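Local coordinates for phospholipase C-beta (PLC-beta) (Sepia officinalis, PDB 3QR0), which belongs to the phospholipase C-beta family, whose members join PH, EF-hand, TIM-barrel and C2 domains in one chain, and carries a bound calcium ion, at residues N148-L152 / L306-N312; S658-S663 / G696-Y700; Y670-Y676 / V718-S724; G744-L750 / A761-I767. One frame throughout, in Å; residues are numbered along the deposited sequence.

Contact 1 (N148-L152 / L306-N312); sequences NKNQL and LMCEENN
The N150 amide reaches C308 and L306 across the contact. Its ND2 donates to C308 O at 2.9 Å, fairly straight at 165°, with the acceptor in the amide plane. That oxygen also takes N311 N, which arrives from the opposite face of the carbonyl plane. A second, weak bond runs from N150 ND2 to L306 O at 3.3 Å. With CG anti to the backbone N (chi1 -157°), the amide is laid against the M307 carbonyl, N150 CG lying 3.1 Å from M307 O.

Backbone and carboxylate bonds form a second group. L152 N donates to M307 O at 3.0 Å. The segments are the turn leading into helix 151-165 and the end of helix 299-307 with the turn after it, consistent with the contact closing the helical EF-hand region. E309, bent at chi2, offers the syn lone pair of OE2 to N150 N at 2.9 Å in a nearly linear bond (175°). Its other oxygen, OE1, accepts N312 ND2 at 2.8 Å, and N312 ND2 in turn donates to N148 O, also at 2.8 Å.

Van der Waals packing is the third kind. L152 CD2 rests on C308 CB at 3.8 Å, and F219 of helix 215-225 touches both L152 and M307. M307 CE lies beside Q151 OE1, which is hydrogen-bonded to Y222 OH.

Contact 2 (S658-S663 / G696-Y700); sequences SAQFLS and GMDPY
L662 packs on G696 and P699 from CB outward. Its CB lies 3.7 Å from G696 O; past the branch at CG, CD1 reaches P699 CG at 4.0 Å and V723 beyond. With CG anti to the carbonyl carbon (chi1 -68°), CD1 is directed to the proline, while CD2 faces L750. A659 CB meets P699 CG at 3.9 Å.

The backbones run antiparallel where strand 650-660 of the C2 domain ends against the loop leading to its sheet neighbour 706-711. A659 N donates to P699 O at 3.1 Å and F661 N to M697 O at 2.8 Å, the latter from above the carbonyl plane. F661 then leaves the extended conformation, and G696 O accepts S663 N at 3.1 Å, with a weak bond from L662 N.

P699 has no N-H, and the N-H groups of M697 and D698 turn to N695 OD1. A659 O takes a CA-H...O contact, 3.4 Å from D698 CA. Segment 658-663 thus donates and 696-700 accepts every conventional bond between them.

Contact 3 (Y670-Y676 / V718-S724); sequences YVEVEMY and VVRIIVS. With GOL (glycerol), chain E.
The Y670 ring receives S724 CB over one face, 4.2 Å from the ring centroid, and has E672 OE1 at its edge. Y676 is met at its edge by V718 CG2, 3.6 Å from Y676 CD2, and by R720 CD. The R720 guanidinium has I722 CG1 on one face, 3.5 Å above its plane. At the guanidinium edge, NH1 donates in plane to Y676 OH at 3.2 Å, the two planes 40° apart; R720 NE bonds H733.

An extended R720 chain, its CG anti to the backbone N (chi1 -175°), carries the guanidinium out from the strand to the tyrosine hydroxyl. Y676 OH donates a hydrogen bond to E674 OE1 at 2.6 Å, so the tyrosine links arginine and glutamate. Glycerol bridges E672 OE1, E674 OE2 and R720 NH1.

Beneath lies an antiparallel ladder, the central pair of one C2 sheet. On its other face V671, V673, M675, V719, I721 and V723 interlock, and F706 and F708 of the second sheet cover V673. It separates the apolar sandwich core from a mixed face, where a polar network lies beside packing on helix 605-613. R684 also salt-bridges E674 OE1, which would be expected to keep the carboxylate charged.

Contact 4 (G744-L750 / A761-I767); sequences GYRHVPL and ASVFAHI
G744 N donates to I767 O at 2.6 Å, almost linear at 178° and on a lone pair in the carbonyl plane. Ahead of the corner at Y745, this bond begins an antiparallel pairing that strand 746-751, outermost in a C2 sandwich sheet, continues with 761-771. V748 N to V763 O is equally short at 2.6 Å but more bent, and L750 N to A761 O follows at 2.8 Å.

On one face V748 meets V763; L750, at the end of the pairing, brings CD2 to 4.1 Å from V763 CG2. On the other, Y745, H747, F764 and H766 form an aromatic cluster, of which Y745 and F764 touch both helices 230-238 and 299-307. F764, with CG anti to the backbone N (chi1 -178°), brings CD1 over the H747 face, 3.5 Å from H747 NE2. The H747 nitrogens are bonded outward, ND1 to L306 O and NE2 to R228. Y745 and H766 make a T-shaped pair, planes at 69°, and H766 CD2 stands 3.4 Å above the centre of the Y745 ring plane.

How the contacts relate
From the N terminus, contact 1 comes first and closes the longest loop, 153 residues that are largely helical, before contact 2 opens. The first strand of contact 3 then enters before contact 2 has closed, so their segments alternate and the two cross. Contact 4 follows in series and closes a loop of only ten residues; none of the four nests in another. Contacts 2 and 4 share a sheet through the neighbouring strands 650-660 and 761-771, whereas contact 3 builds the facing sheet and packs on both. Through Q151 with Q660, and N311 with Y745, contact 1 joins the helical region, probably the EF-hand part, to the C2 sandwich.

Contact 1 (N148-L152 / L306-N312)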
loop_
_atom_site.group_PDB
_atom_site.type_symbol
_atom_site.label_atom_id
_atom_site.label_comp_id
_atom_site.label_asym_id
_atom_site.label_seq_id
_atom_site.Cartn_x
_atom_site.Cartn_y
_atom_site.Cartn_z
ATOM N N ASN A 148 -0.683 10.508 0.083
ATOM C CA ASN A 148 0.013 10.750 -1.184
ATOM C C ASN A 148 0.532 12.170 -1.394
ATOM O O ASN A 148 0.911 12.528 -2.513
ATOM C CB ASN A 148 -0.914 10.385 -2.342
ATOM C CG ASN A 148 -1.001 8.902 -2.551
ATOM O OD1 ASN A 148 -0.272 8.357 -3.362
ATOM N ND2 ASN A 148 -1.866 8.233 -1.797
ATOM N N LYS A 149 0.585 12.974 -0.337
ATOM C CA LYS A 149 0.964 14.370 -0.508
ATOM C C LYS A 149 2.429 14.526 -0.922
ATOM O O LYS A 149 3.280 13.685 -0.608
ATOM C CB LYS A 149 0.634 15.209 0.736
ATOM C CG LYS A 149 1.395 14.866 1.986
ATOM C CD LYS A 149 0.740 15.540 3.193
ATOM C CE LYS A 149 1.235 14.977 4.500
ATOM N NZ LYS A 149 1.009 13.507 4.605
ATOM N N ASN A 150 2.700 15.605 -1.652
ATOM C CA ASN A 150 4.031 15.884 -2.172
ATOM C C ASN A 150 4.874 16.478 -1.043
ATOM O O ASN A 150 4.374 16.672 0.067
ATOM C CB ASN A 150 3.931 16.833 -3.383
ATOM C CG ASN A 150 5.142 16.754 -4.310
ATOM O OD1 ASN A 150 6.114 16.057 -4.023
ATOM N ND2 ASN A 150 5.087 17.485 -5.424
ATOM N N GLN A 151 6.142 16.766 -1.317
ATOM C CA GLN A 151 7.064 17.219 -0.274
ATOM C C GLN A 151 6.654 18.520 0.425
ATOM O O GLN A 151 6.865 18.648 1.636
ATOM C CB GLN A 151 8.483 17.353 -0.825
ATOM C CG GLN A 151 9.544 17.409 0.260
ATOM C CD GLN A 151 10.941 17.508 -0.307
ATOM O OE1 GLN A 151 11.639 18.507 -0.101
ATOM N NE2 GLN A 151 11.359 16.477 -1.035
ATOM N N LEU A 152 6.077 19.474 -0.310
ATOM C CA LEU A 152 5.581 20.719 0.305
ATOM C C LEU A 152 4.481 20.430 1.330
ATOM O O LEU A 152 4.424 21.065 2.383
ATOM C CB LEU A 152 5.056 21.703 -0.746
ATOM C CG LEU A 152 4.688 23.102 -0.233
ATOM C CD1 LEU A 152 5.934 23.864 0.213
ATOM C CD2 LEU A 152 3.937 23.893 -1.306
ATOM N N LEU A 306 7.569 22.552 -7.926
ATOM C CA LEU A 306 8.037 21.176 -8.077
ATOM C C LEU A 306 7.683 20.327 -6.870
ATOM O O LEU A 306 7.512 19.114 -6.998
ATOM C CB LEU A 306 9.542 21.133 -8.324
ATOM C CG LEU A 306 10.040 21.636 -9.683
ATOM C CD1 LEU A 306 11.558 21.772 -9.643
ATOM C CD2 LEU A 306 9.601 20.712 -10.809
ATOM N N MET A 307 7.552 20.978 -5.715
ATOM C CA MET A 307 7.233 20.313 -4.458
ATOM C C MET A 307 5.750 20.341 -4.111
ATOM O O MET A 307 5.352 19.681 -3.167
ATOM C CB MET A 307 7.973 20.997 -3.306
ATOM C CG MET A 307 9.481 20.884 -3.342
ATOM S SD MET A 307 10.230 22.042 -2.180
ATOM C CE MET A 307 9.656 21.397 -0.607
ATOM N N CYS A 308 4.946 21.121 -4.833
ATOM C CA CYS A 308 3.543 21.336 -4.446
ATOM C C CYS A 308 2.613 20.295 -5.057
ATOM O O CYS A 308 3.035 19.471 -5.866
ATOM C CB CYS A 308 3.083 22.755 -4.800
ATOM S SG CYS A 308 2.598 23.018 -6.511
ATOM N N GLU A 309 1.343 20.334 -4.658
ATOM C CA GLU A 309 0.353 19.357 -5.123
ATOM C C GLU A 309 0.133 19.374 -6.639
ATOM O O GLU A 309 -0.182 18.340 -7.223
ATOM C CB GLU A 309 -0.993 19.546 -4.403
ATOM C CG GLU A 309 -0.994 19.072 -2.951
ATOM C CD GLU A 309 -0.430 17.669 -2.805
ATOM O OE1 GLU A 309 -0.983 16.730 -3.430
ATOM O OE2 GLU A 309 0.582 17.515 -2.084
ATOM N N GLU A 310 0.295 20.536 -7.269
ATOM C CA GLU A 310 0.160 20.647 -8.722
ATOM C C GLU A 310 1.117 19.703 -9.456
ATOM O O GLU A 310 0.789 19.210 -10.543
ATOM C CB GLU A 310 0.430 22.081 -9.179
ATOM C CG GLU A 310 -0.062 22.399 -10.588
ATOM C CD GLU A 310 -1.580 22.453 -10.685
ATOM O OE1 GLU A 310 -2.224 22.956 -9.736
ATOM O OE2 GLU A 310 -2.122 21.995 -11.713
ATOM N N ASN A 311 2.287 19.462 -8.859
ATOM C CA ASN A 311 3.295 18.568 -9.428
ATOM C C ASN A 311 3.354 17.189 -8.768
ATOM O O ASN A 311 4.330 16.463 -8.944
ATOM C CB ASN A 311 4.685 19.216 -9.364
ATOM C CG ASN A 311 5.657 18.601 -10.369
ATOM O OD1 ASN A 311 5.297 18.374 -11.522
ATOM N ND2 ASN A 311 6.880 18.308 -9.924
ATOM N N ASN A 312 2.307 16.821 -8.031
ATOM C CA ASN A 312 2.224 15.495 -7.407
ATOM C C ASN A 312 2.380 14.395 -8.461
ATOM O O ASN A 312 1.707 14.408 -9.499
ATOM C CB ASN A 312 0.893 15.341 -6.645
ATOM C CG ASN A 312 0.912 14.193 -5.625
ATOM O OD1 ASN A 312 1.345 13.088 -5.925
ATOM N ND2 ASN A 312 0.415 14.459 -4.426
HETATM O O HOH W 1 6.574 15.780 -7.566
#

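Contact 2 (S658-S663 / G696-Y700)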
loop_
_atom_site.group_PDB
_atom_site.type_symbol
_atom_site.label_atom_id
_atom_site.label_comp_id
_atom_site.label_asym_id
_atom_site.label_seq_id
_atom_site.Cartn_x
_atom_site.Cartn_y
_atom_site.Cartn_z
ATOM N N SER A 658 18.659 13.743 -6.707
ATOM C CA SER A 658 18.962 14.004 -5.309
ATOM C C SER A 658 17.925 13.374 -4.387
ATOM O O SER A 658 16.953 12.781 -4.845
ATOM C CB SER A 658 19.024 15.513 -5.064
ATOM O OG SER A 658 17.751 16.110 -5.235
ATOM N N ALA A 659 18.157 13.495 -3.086
ATOM C CA ALA A 659 17.186 13.076 -2.080
ATOM C C ALA A 659 17.177 14.064 -0.929
ATOM O O ALA A 659 18.153 14.777 -0.713
ATOM C CB ALA A 659 17.496 11.672 -1.576
ATOM N N GLN A 660 16.057 14.114 -0.212
ATOM C CA GLN A 660 15.894 15.012 0.922
ATOM C C GLN A 660 15.430 14.250 2.154
ATOM O O GLN A 660 14.570 13.376 2.062
ATOM C CB GLN A 660 14.875 16.108 0.606
ATOM C CG GLN A 660 15.246 16.989 -0.590
ATOM C CD GLN A 660 14.921 16.348 -1.920
ATOM O OE1 GLN A 660 13.813 15.839 -2.125
ATOM N NE2 GLN A 660 15.887 16.360 -2.839
ATOM N N PHE A 661 16.012 14.598 3.299
ATOM C CA PHE A 661 15.547 14.138 4.605
ATOM C C PHE A 661 15.444 12.627 4.702
ATOM O O PHE A 661 14.441 12.097 5.169
ATOM C CB PHE A 661 14.199 14.776 4.944
ATOM C CG PHE A 661 14.221 16.269 4.924
ATOM C CD1 PHE A 661 14.949 16.972 5.869
ATOM C CD2 PHE A 661 13.510 16.974 3.966
ATOM C CE1 PHE A 661 14.972 18.358 5.857
ATOM C CE2 PHE A 661 13.523 18.354 3.954
ATOM C CZ PHE A 661 14.258 19.048 4.898
ATOM N N LEU A 662 16.485 11.937 4.254
ATOM C CA LEU A 662 16.512 10.481 4.341
ATOM C C LEU A 662 16.617 9.998 5.783
ATOM O O LEU A 662 16.129 8.919 6.104
ATOM C CB LEU A 662 17.668 9.905 3.527
ATOM C CG LEU A 662 17.554 10.049 2.013
ATOM C CD1 LEU A 662 18.734 9.346 1.360
ATOM C CD2 LEU A 662 16.225 9.490 1.490
ATOM N N SER A 663 17.250 10.790 6.647
ATOM C CA SER A 663 17.516 10.355 8.014
ATOM C C SER A 663 17.786 11.508 8.978
ATOM O O SER A 663 18.181 12.604 8.570
ATOM C CB SER A 663 18.714 9.402 8.017
ATOM O OG SER A 663 19.054 9.026 9.336
ATOM N N GLY A 696 22.483 12.696 5.354
ATOM C CA GLY A 696 21.119 12.197 5.434
ATOM C C GLY A 696 20.082 13.265 5.135
ATOM O O GLY A 696 18.887 12.968 5.116
ATOM N N MET A 697 20.533 14.498 4.894
ATOM C CA MET A 697 19.637 15.651 4.775
ATOM C C MET A 697 19.398 16.060 3.321
ATOM O O MET A 697 18.256 16.283 2.921
ATOM C CB MET A 697 20.192 16.835 5.580
ATOM C CG MET A 697 19.278 18.056 5.651
ATOM S SD MET A 697 19.833 19.274 6.876
ATOM C CE MET A 697 19.246 18.514 8.391
ATOM N N ASP A 698 20.465 16.165 2.536
ATOM C CA ASP A 698 20.331 16.577 1.140
ATOM C C ASP A 698 21.416 16.009 0.216
ATOM O O ASP A 698 22.117 16.763 -0.447
ATOM C CB ASP A 698 20.257 18.112 1.045
ATOM C CG ASP A 698 21.501 18.816 1.586
ATOM O OD1 ASP A 698 22.409 18.153 2.127
ATOM O OD2 ASP A 698 21.566 20.057 1.462
ATOM N N PRO A 699 21.536 14.669 0.152
ATOM C CA PRO A 699 22.525 14.057 -0.741
ATOM C C PRO A 699 22.243 14.386 -2.206
ATOM O O PRO A 699 21.088 14.364 -2.620
ATOM C CB PRO A 699 22.353 12.554 -0.485
ATOM C CG PRO A 699 20.958 12.411 0.049
ATOM C CD PRO A 699 20.731 13.653 0.858
ATOM N N TYR A 700 23.289 14.692 -2.972
ATOM C CA TYR A 700 23.141 15.066 -4.382
ATOM C C TYR A 700 23.835 14.033 -5.268
ATOM O O TYR A 700 25.043 14.084 -5.464
ATOM C CB TYR A 700 23.701 16.481 -4.600
ATOM C CG TYR A 700 23.605 17.038 -6.015
ATOM C CD1 TYR A 700 22.478 16.829 -6.803
ATOM C CD2 TYR A 700 24.636 17.815 -6.546
ATOM C CE1 TYR A 700 22.391 17.352 -8.095
ATOM C CE2 TYR A 700 24.556 18.345 -7.836
ATOM C CZ TYR A 700 23.423 18.111 -8.600
ATOM O OH TYR A 700 23.327 18.622 -9.871
#

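Contact 3 (Y670-Y676 / V718-S724)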
loop_
_atom_site.group_PDB
_atom_site.type_symbol
_atom_site.label_atom_id
_atom_site.label_comp_id
_atom_site.label_asym_id
_atom_site.label_seq_id
_atom_site.Cartn_x
_atom_site.Cartn_y
_atom_site.Cartn_z
ATOM N N TYR A 670 22.547 5.171 -1.171
ATOM C CA TYR A 670 22.455 5.031 -2.614
ATOM C C TYR A 670 21.018 4.715 -3.015
ATOM O O TYR A 670 20.178 4.379 -2.172
ATOM C CB TYR A 670 23.430 3.962 -3.141
ATOM C CG TYR A 670 23.208 2.558 -2.614
ATOM C CD1 TYR A 670 22.238 1.728 -3.170
ATOM C CD2 TYR A 670 23.988 2.048 -1.579
ATOM C CE1 TYR A 670 22.036 0.435 -2.699
ATOM C CE2 TYR A 670 23.797 0.749 -1.102
ATOM C CZ TYR A 670 22.819 -0.051 -1.667
ATOM O OH TYR A 670 22.609 -1.331 -1.197
ATOM N N VAL A 671 20.750 4.837 -4.307
ATOM C CA VAL A 671 19.420 4.629 -4.852
ATOM C C VAL A 671 19.486 3.614 -5.981
ATOM O O VAL A 671 20.424 3.622 -6.787
ATOM C CB VAL A 671 18.815 5.945 -5.368
ATOM C CG1 VAL A 671 17.375 5.724 -5.875
ATOM C CG2 VAL A 671 18.855 7.007 -4.267
ATOM N N GLU A 672 18.504 2.720 -6.001
ATOM C CA GLU A 672 18.360 1.721 -7.047
ATOM C C GLU A 672 17.012 1.888 -7.752
ATOM O O GLU A 672 16.047 2.371 -7.162
ATOM C CB GLU A 672 18.436 0.325 -6.442
ATOM C CG GLU A 672 19.802 -0.081 -5.955
ATOM C CD GLU A 672 19.763 -1.412 -5.235
ATOM O OE1 GLU A 672 19.325 -1.431 -4.066
ATOM O OE2 GLU A 672 20.152 -2.434 -5.842
ATOM N N VAL A 673 16.954 1.484 -9.015
ATOM C CA VAL A 673 15.720 1.542 -9.786
ATOM C C VAL A 673 15.506 0.207 -10.485
ATOM O O VAL A 673 16.383 -0.270 -11.210
ATOM C CB VAL A 673 15.741 2.683 -10.825
ATOM C CG1 VAL A 673 14.419 2.732 -11.586
ATOM C CG2 VAL A 673 16.004 4.023 -10.137
ATOM N N GLU A 674 14.353 -0.400 -10.236
ATOM C CA GLU A 674 14.016 -1.704 -10.801
ATOM C C GLU A 674 12.696 -1.631 -11.557
ATOM O O GLU A 674 11.904 -0.698 -11.363
ATOM C CB GLU A 674 13.954 -2.765 -9.690
ATOM C CG GLU A 674 15.331 -3.083 -9.110
ATOM C CD GLU A 674 15.388 -4.346 -8.262
ATOM O OE1 GLU A 674 14.332 -4.933 -7.935
ATOM O OE2 GLU A 674 16.524 -4.761 -7.935
ATOM N N MET A 675 12.476 -2.609 -12.432
ATOM C CA MET A 675 11.207 -2.746 -13.139
ATOM C C MET A 675 10.714 -4.185 -13.037
ATOM O O MET A 675 11.507 -5.128 -13.153
ATOM C CB MET A 675 11.353 -2.324 -14.607
ATOM C CG MET A 675 10.063 -2.394 -15.415
ATOM S SD MET A 675 10.123 -1.552 -17.016
ATOM C CE MET A 675 10.610 0.106 -16.526
ATOM N N TYR A 676 9.411 -4.341 -12.802
ATOM C CA TYR A 676 8.760 -5.653 -12.752
ATOM C C TYR A 676 7.539 -5.624 -13.653
ATOM O O TYR A 676 6.726 -4.699 -13.582
ATOM C CB TYR A 676 8.329 -6.023 -11.321
ATOM C CG TYR A 676 9.278 -5.539 -10.261
ATOM C CD1 TYR A 676 10.498 -6.170 -10.050
ATOM C CD2 TYR A 676 8.970 -4.434 -9.481
ATOM C CE1 TYR A 676 11.391 -5.711 -9.084
ATOM C CE2 TYR A 676 9.854 -3.969 -8.516
ATOM C CZ TYR A 676 11.060 -4.615 -8.318
ATOM O OH TYR A 676 11.939 -4.154 -7.358
ATOM N N VAL A 718 5.589 -2.069 -13.460
ATOM C CA VAL A 718 5.824 -0.976 -12.535
ATOM C C VAL A 718 7.309 -0.659 -12.503
ATOM O O VAL A 718 8.146 -1.545 -12.710
ATOM C CB VAL A 718 5.332 -1.320 -11.118
ATOM C CG1 VAL A 718 3.867 -1.707 -11.156
ATOM C CG2 VAL A 718 6.174 -2.443 -10.491
ATOM N N VAL A 719 7.627 0.609 -12.272
ATOM C CA VAL A 719 8.987 1.029 -11.985
ATOM C C VAL A 719 9.061 1.326 -10.496
ATOM O O VAL A 719 8.077 1.791 -9.890
ATOM C CB VAL A 719 9.420 2.245 -12.856
ATOM C CG1 VAL A 719 8.581 3.487 -12.541
ATOM C CG2 VAL A 719 10.900 2.528 -12.672
ATOM N N ARG A 720 10.206 1.012 -9.895
ATOM C CA ARG A 720 10.360 1.111 -8.459
ATOM C C ARG A 720 11.679 1.764 -8.090
ATOM O O ARG A 720 12.734 1.343 -8.567
ATOM C CB ARG A 720 10.295 -0.278 -7.830
ATOM C CG ARG A 720 10.318 -0.259 -6.325
ATOM C CD ARG A 720 10.078 -1.633 -5.757
ATOM N NE ARG A 720 10.278 -1.648 -4.312
ATOM C CZ ARG A 720 11.027 -2.523 -3.645
ATOM N NH1 ARG A 720 11.685 -3.496 -4.269
ATOM N NH2 ARG A 720 11.121 -2.416 -2.330
ATOM N N ILE A 721 11.606 2.780 -7.231
ATOM C CA ILE A 721 12.786 3.426 -6.655
ATOM C C ILE A 721 13.009 2.882 -5.246
ATOM O O ILE A 721 12.086 2.887 -4.435
ATOM C CB ILE A 721 12.609 4.964 -6.601
ATOM C CG1 ILE A 721 12.615 5.554 -8.016
ATOM C CG2 ILE A 721 13.719 5.613 -5.771
ATOM C CD1 ILE A 721 12.350 7.076 -8.061
ATOM N N ILE A 722 14.221 2.407 -4.962
ATOM C CA ILE A 722 14.574 1.897 -3.637
ATOM C C ILE A 722 15.790 2.654 -3.110
ATOM O O ILE A 722 16.810 2.748 -3.786
ATOM C CB ILE A 722 14.896 0.378 -3.647
ATOM C CG1 ILE A 722 13.803 -0.430 -4.360
ATOM C CG2 ILE A 722 15.056 -0.128 -2.210
ATOM C CD1 ILE A 722 14.036 -0.635 -5.845
ATOM N N VAL A 723 15.674 3.203 -1.908
ATOM C CA VAL A 723 16.787 3.900 -1.282
ATOM C C VAL A 723 17.303 3.069 -0.113
ATOM O O VAL A 723 16.519 2.609 0.720
ATOM C CB VAL A 723 16.394 5.302 -0.789
ATOM C CG1 VAL A 723 17.623 6.030 -0.259
ATOM C CG2 VAL A 723 15.724 6.110 -1.910
ATOM N N SER A 724 18.622 2.892 -0.061
ATOM C CA SER A 724 19.275 2.090 0.973
ATOM C C SER A 724 20.479 2.806 1.565
ATOM O O SER A 724 21.089 3.659 0.916
ATOM C CB SER A 724 19.742 0.756 0.379
ATOM O OG SER A 724 18.660 0.033 -0.180
HETATM C C1 GOL E . 16.980 -3.559 -4.466
HETATM O O1 GOL E . 18.317 -3.855 -4.131
HETATM C C2 GOL E . 16.192 -4.858 -4.432
HETATM O O2 GOL E . 16.505 -5.633 -5.564
HETATM C C3 GOL E . 14.696 -4.576 -4.382
HETATM O O3 GOL E . 14.190 -4.966 -3.126
HETATM O O HOH W 2 18.552 0.738 -2.766
#

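Contact 4 (G744-L750 / A761-I767)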
loop_
_atom_site.group_PDB
_atom_site.type_symbol
_atom_site.label_atom_id
_atom_site.label_comp_id
_atom_site.label_asym_id
_atom_site.label_seq_id
_atom_site.Cartn_x
_atom_site.Cartn_y
_atom_site.Cartn_z
ATOM N N GLY A 744 8.742 13.801 -16.246
ATOM C CA GLY A 744 9.332 15.098 -15.942
ATOM C C GLY A 744 10.065 15.129 -14.621
ATOM O O GLY A 744 10.411 14.084 -14.066
ATOM N N TYR A 745 10.297 16.339 -14.119
ATOM C CA TYR A 745 10.917 16.525 -12.816
ATOM C C TYR A 745 9.893 16.273 -11.721
ATOM O O TYR A 745 8.855 16.939 -11.662
ATOM C CB TYR A 745 11.504 17.929 -12.681
ATOM C CG TYR A 745 12.721 18.162 -13.544
ATOM C CD1 TYR A 745 12.672 19.032 -14.632
ATOM C CD2 TYR A 745 13.923 17.504 -13.280
ATOM C CE1 TYR A 745 13.788 19.244 -15.429
ATOM C CE2 TYR A 745 15.047 17.712 -14.077
ATOM C CZ TYR A 745 14.967 18.580 -15.148
ATOM O OH TYR A 745 16.063 18.798 -15.933
ATOM N N ARG A 746 10.180 15.299 -10.865
ATOM C CA ARG A 746 9.246 14.905 -9.817
ATOM C C ARG A 746 9.954 14.705 -8.495
ATOM O O ARG A 746 11.025 14.104 -8.449
ATOM C CB ARG A 746 8.547 13.593 -10.196
ATOM C CG ARG A 746 7.721 13.650 -11.460
ATOM C CD ARG A 746 6.436 14.462 -11.306
ATOM N NE ARG A 746 5.819 14.679 -12.611
ATOM C CZ ARG A 746 4.649 15.270 -12.825
ATOM N NH1 ARG A 746 3.913 15.712 -11.813
ATOM N NH2 ARG A 746 4.208 15.410 -14.070
ATOM N N HIS A 747 9.358 15.213 -7.418
ATOM C CA HIS A 747 9.691 14.730 -6.085
ATOM C C HIS A 747 8.924 13.444 -5.847
ATOM O O HIS A 747 7.759 13.317 -6.229
ATOM C CB HIS A 747 9.362 15.759 -5.005
ATOM C CG HIS A 747 10.264 16.948 -5.027
ATOM N ND1 HIS A 747 10.027 18.042 -5.831
ATOM C CD2 HIS A 747 11.414 17.208 -4.363
ATOM C CE1 HIS A 747 10.989 18.930 -5.654
ATOM N NE2 HIS A 747 11.842 18.450 -4.769
ATOM N N VAL A 748 9.590 12.492 -5.207
ATOM C CA VAL A 748 9.047 11.165 -4.981
ATOM C C VAL A 748 9.107 10.869 -3.483
ATOM O O VAL A 748 10.097 10.316 -3.004
ATOM C CB VAL A 748 9.864 10.108 -5.766
ATOM C CG1 VAL A 748 9.220 8.730 -5.654
ATOM C CG2 VAL A 748 10.002 10.515 -7.225
ATOM N N PRO A 749 8.065 11.276 -2.726
ATOM C CA PRO A 749 8.036 10.924 -1.307
ATOM C C PRO A 749 8.146 9.419 -1.112
ATOM O O PRO A 749 7.456 8.647 -1.787
ATOM C CB PRO A 749 6.675 11.451 -0.837
ATOM C CG PRO A 749 6.378 12.581 -1.782
ATOM C CD PRO A 749 6.934 12.144 -3.102
ATOM N N LEU A 750 9.030 9.010 -0.214
ATOM C CA LEU A 750 9.301 7.595 0.002
ATOM C C LEU A 750 8.327 6.942 0.982
ATOM O O LEU A 750 7.780 7.594 1.876
ATOM C CB LEU A 750 10.732 7.411 0.497
ATOM C CG LEU A 750 11.820 7.845 -0.478
ATOM C CD1 LEU A 750 13.199 7.753 0.192
ATOM C CD2 LEU A 750 11.780 6.992 -1.745
ATOM N N ALA A 761 11.111 12.287 3.827
ATOM C CA ALA A 761 12.075 11.541 3.012
ATOM C C ALA A 761 11.581 11.427 1.578
ATOM O O ALA A 761 10.497 10.894 1.330
ATOM C CB ALA A 761 12.343 10.148 3.604
ATOM N N SER A 762 12.376 11.946 0.643
ATOM C CA SER A 762 11.991 12.020 -0.761
ATOM C C SER A 762 13.199 11.868 -1.678
ATOM O O SER A 762 14.317 12.203 -1.301
ATOM C CB SER A 762 11.330 13.366 -1.071
ATOM O OG SER A 762 10.260 13.649 -0.181
ATOM N N VAL A 763 12.949 11.353 -2.875
ATOM C CA VAL A 763 13.927 11.378 -3.960
ATOM C C VAL A 763 13.430 12.384 -4.992
ATOM O O VAL A 763 12.230 12.454 -5.267
ATOM C CB VAL A 763 14.107 9.983 -4.596
ATOM C CG1 VAL A 763 14.872 10.071 -5.923
ATOM C CG2 VAL A 763 14.843 9.057 -3.632
ATOM N N PHE A 764 14.347 13.176 -5.536
ATOM C CA PHE A 764 14.052 14.062 -6.654
ATOM C C PHE A 764 14.655 13.428 -7.911
ATOM O O PHE A 764 15.842 13.065 -7.925
ATOM C CB PHE A 764 14.621 15.457 -6.392
ATOM C CG PHE A 764 14.318 16.463 -7.470
ATOM C CD1 PHE A 764 13.008 16.862 -7.722
ATOM C CD2 PHE A 764 15.345 17.032 -8.216
ATOM C CE1 PHE A 764 12.723 17.799 -8.710
ATOM C CE2 PHE A 764 15.071 17.972 -9.206
ATOM C CZ PHE A 764 13.757 18.353 -9.459
ATOM N N ALA A 765 13.830 13.272 -8.944
ATOM C CA ALA A 765 14.229 12.562 -10.160
ATOM C C ALA A 765 13.648 13.217 -11.411
ATOM O O ALA A 765 12.682 13.984 -11.331
ATOM C CB ALA A 765 13.771 11.107 -10.078
ATOM N N HIS A 766 14.239 12.912 -12.564
ATOM C CA HIS A 766 13.630 13.233 -13.849
ATOM C C HIS A 766 13.189 11.938 -14.524
ATOM O O HIS A 766 13.946 10.961 -14.580
ATOM C CB HIS A 766 14.577 13.996 -14.769
ATOM C CG HIS A 766 13.928 14.465 -16.036
ATOM N ND1 HIS A 766 13.875 13.693 -17.177
ATOM C CD2 HIS A 766 13.288 15.621 -16.335
ATOM C CE1 HIS A 766 13.240 14.358 -18.127
ATOM N NE2 HIS A 766 12.872 15.530 -17.641
ATOM N N ILE A 767 11.969 11.949 -15.044
ATOM C CA ILE A 767 11.352 10.762 -15.621
ATOM C C ILE A 767 10.991 11.029 -17.074
ATOM O O ILE A 767 10.299 11.999 -17.380
ATOM C CB ILE A 767 10.076 10.378 -14.855
ATOM C CG1 ILE A 767 10.402 10.102 -13.388
ATOM C CG2 ILE A 767 9.392 9.164 -15.517
ATOM C CD1 ILE A 767 9.182 9.845 -12.526
#